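Local coordinates for protein phosphoribosylaminoimidazole carboxylase, ATPase subunit (PDB 3AW8) that probably catalyses the ATP-dependent carboxylation of 5-aminoimidazole ribonucleotide with bicarbonate to N5-carboxyaminoimidazole ribonucleotide in purine biosynthesis, at residues H268-I271 with E272-T276. Sequence-based numbering, arbitrary orientation.
Sequences HWTI and EGAET
Glu272 and Ile271, neighbours in the chain, lie side by side on a single, weakly bonded helical turn, closed where Gly273 N donates to Trp269 O (2.7 Å, N-H...O angle 143°). The glutamate CB and CG run beside the carbonyl carbon of the isoleucine, CG 3.9 Å from Ile271 C. A bend at the second torsion (chi2 -95°) folds the chain back along the isoleucine, placing CD 3.9 Å from Ile271 CB. At the tip, OE1 lies against Ile271 CB and OE2 comes within 4.0 Å of Ile271 CG2. OE1 is also hydrogen-bonded to His324 NE2; a water bonded to His268 O lies by OE1 too, but at a doubtfully short distance. Shortened to an alanine here, the chain would lose its carboxylate, which would probably leave His324 NE2 without this partner and uncover the side of Ile271.

Trp269 carries Thr270 CG2 over the centre of one ring face, while Gly273 O meets the ring edge in its plane, 3.3 Å from Trp269 CZ3. Ala274 CB packs 3.7 Å from Thr270 CB and obliquely against Trp269 CZ3 (3.9 Å). Thr270 OG1 is hydrogen-bonded to Gly267 O just before the turn and to Gln278 N at the start of helix 278-287.

Glu272 packs on Arg297 and Glu275 O is hydrogen-bonded to His322 NE2, both of the second subunit. The turn belongs to the ATP-grasp domain; Trp269 packs on Pro197 and Val199 of strand 193-204, and Ile271 touches Met13 of helix 9-18 and Phe279 of helix 278-287.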
ATOM      1  N   HIS A 268       7.157 -10.702   1.903  1.00 36.54           N
ATOM      2  CA  HIS A 268       6.805  -9.321   2.171  1.00 37.36           C
ATOM      3  C   HIS A 268       7.349  -8.381   1.124  1.00 38.00           C
ATOM      4  O   HIS A 268       6.854  -7.267   0.982  1.00 40.42           O
ATOM      5  CB  HIS A 268       7.293  -8.897   3.549  1.00 39.47           C
ATOM      6  CG  HIS A 268       6.665  -9.666   4.662  1.00 40.33           C
ATOM      7  ND1 HIS A 268       5.488 -10.368   4.504  1.00 39.65           N
ATOM      8  CD2 HIS A 268       7.039  -9.839   5.952  1.00 40.24           C
ATOM      9  CE1 HIS A 268       5.166 -10.942   5.650  1.00 39.92           C
ATOM     10  NE2 HIS A 268       6.090 -10.637   6.544  1.00 40.89           N
ATOM     11  N   TRP A 269       8.362  -8.820   0.383  1.00 37.64           N
ATOM     12  CA  TRP A 269       8.950  -7.972  -0.658  1.00 37.72           C
ATOM     13  C   TRP A 269       7.966  -7.721  -1.810  1.00 38.87           C
ATOM     14  O   TRP A 269       8.165  -6.803  -2.609  1.00 37.84           O
ATOM     15  CB  TRP A 269      10.216  -8.611  -1.227  1.00 36.08           C
ATOM     16  CG  TRP A 269       9.954  -9.927  -1.891  1.00 36.91           C
ATOM     17  CD1 TRP A 269       9.898 -11.153  -1.289  1.00 36.41           C
ATOM     18  CD2 TRP A 269       9.633 -10.143  -3.269  1.00 36.37           C
ATOM     19  NE1 TRP A 269       9.560 -12.117  -2.206  1.00 36.93           N
ATOM     20  CE2 TRP A 269       9.392 -11.525  -3.431  1.00 37.06           C
ATOM     21  CE3 TRP A 269       9.521  -9.304  -4.383  1.00 38.39           C
ATOM     22  CZ2 TRP A 269       9.048 -12.090  -4.666  1.00 36.67           C
ATOM     23  CZ3 TRP A 269       9.173  -9.867  -5.617  1.00 39.06           C
ATOM     24  CH2 TRP A 269       8.943 -11.248  -5.744  1.00 37.59           C
ATOM     25  N   THR A 270       6.909  -8.530  -1.896  1.00 37.53           N
ATOM     26  CA  THR A 270       5.948  -8.374  -2.978  1.00 38.77           C
ATOM     27  C   THR A 270       5.061  -7.142  -2.849  1.00 40.47           C
ATOM     28  O   THR A 270       4.352  -6.782  -3.798  1.00 39.72           O
ATOM     29  CB  THR A 270       5.043  -9.625  -3.145  1.00 39.69           C
ATOM     30  OG1 THR A 270       4.186  -9.765  -2.008  1.00 39.57           O
ATOM     31  CG2 THR A 270       5.889 -10.886  -3.307  1.00 38.43           C
ATOM     32  N   ILE A 271       5.097  -6.485  -1.689  1.00 40.63           N
ATOM     33  CA  ILE A 271       4.285  -5.286  -1.506  1.00 40.47           C
ATOM     34  C   ILE A 271       4.708  -4.203  -2.501  1.00 39.85           C
ATOM     35  O   ILE A 271       3.868  -3.528  -3.074  1.00 41.97           O
ATOM     36  CB  ILE A 271       4.379  -4.748  -0.065  1.00 40.81           C
ATOM     37  CG1 ILE A 271       3.883  -5.813   0.917  1.00 37.51           C
ATOM     38  CG2 ILE A 271       3.509  -3.507   0.085  1.00 37.63           C
ATOM     39  CD1 ILE A 271       3.930  -5.374   2.361  1.00 33.85           C
ATOM     40  N   GLU A 272       6.008  -4.036  -2.709  1.00 41.74           N
ATOM     41  CA  GLU A 272       6.487  -3.056  -3.681  1.00 43.71           C
ATOM     42  C   GLU A 272       7.334  -3.695  -4.785  1.00 43.77           C
ATOM     43  O   GLU A 272       7.464  -3.128  -5.865  1.00 45.22           O
ATOM     44  CB  GLU A 272       7.275  -1.939  -2.999  1.00 42.29           C
ATOM     45  CG  GLU A 272       8.044  -2.391  -1.801  1.00 49.37           C
ATOM     46  CD  GLU A 272       7.271  -2.175  -0.522  1.00 51.63           C
ATOM     47  OE1 GLU A 272       7.247  -3.096   0.321  1.00 54.64           O
ATOM     48  OE2 GLU A 272       6.694  -1.079  -0.361  1.00 50.55           O
ATOM     49  N   GLY A 273       7.877  -4.886  -4.529  1.00 43.56           N
ATOM     50  CA  GLY A 273       8.700  -5.565  -5.522  1.00 44.36           C
ATOM     51  C   GLY A 273       8.019  -6.495  -6.530  1.00 46.23           C
ATOM     52  O   GLY A 273       8.695  -7.120  -7.349  1.00 46.12           O
ATOM     53  N   ALA A 274       6.696  -6.614  -6.473  1.00 45.51           N
ATOM     54  CA  ALA A 274       5.969  -7.466  -7.413  1.00 45.79           C
ATOM     55  C   ALA A 274       4.743  -6.682  -7.863  1.00 46.90           C
ATOM     56  O   ALA A 274       4.284  -5.791  -7.152  1.00 49.37           O
ATOM     57  CB  ALA A 274       5.556  -8.769  -6.748  1.00 42.86           C
ATOM     58  N   GLU A 275       4.201  -7.000  -9.030  1.00 45.79           N
ATOM     59  CA  GLU A 275       3.054  -6.252  -9.516  1.00 46.03           C
ATOM     60  C   GLU A 275       1.843  -6.367  -8.606  1.00 44.74           C
ATOM     61  O   GLU A 275       0.992  -5.475  -8.572  1.00 45.81           O
ATOM     62  CB  GLU A 275       2.681  -6.686 -10.937  1.00 47.78           C
ATOM     63  CG  GLU A 275       1.866  -5.625 -11.670  1.00 53.44           C
ATOM     64  CD  GLU A 275       2.604  -4.292 -11.761  1.00 56.34           C
ATOM     65  OE1 GLU A 275       1.944  -3.234 -11.907  1.00 55.66           O
ATOM     66  OE2 GLU A 275       3.855  -4.307 -11.694  1.00 58.97           O
ATOM     67  N   THR A 276       1.761  -7.470  -7.872  1.00 42.82           N
ATOM     68  CA  THR A 276       0.649  -7.706  -6.962  1.00 40.95           C
ATOM     69  C   THR A 276       1.231  -8.338  -5.720  1.00 40.45           C
ATOM     70  O   THR A 276       1.967  -9.325  -5.807  1.00 40.47           O
ATOM     71  CB  THR A 276      -0.391  -8.687  -7.554  1.00 42.50           C
ATOM     72  OG1 THR A 276      -0.745  -8.284  -8.880  1.00 44.23           O
ATOM     73  CG2 THR A 276      -1.650  -8.701  -6.696  1.00 42.64           C
TER
HETATM   74  O   HOH W   1       7.632  -4.869   1.941  1.00 32.73           O
HETATM   75  O   HOH W   2       2.459  -4.870  -5.252  1.00 50.14           O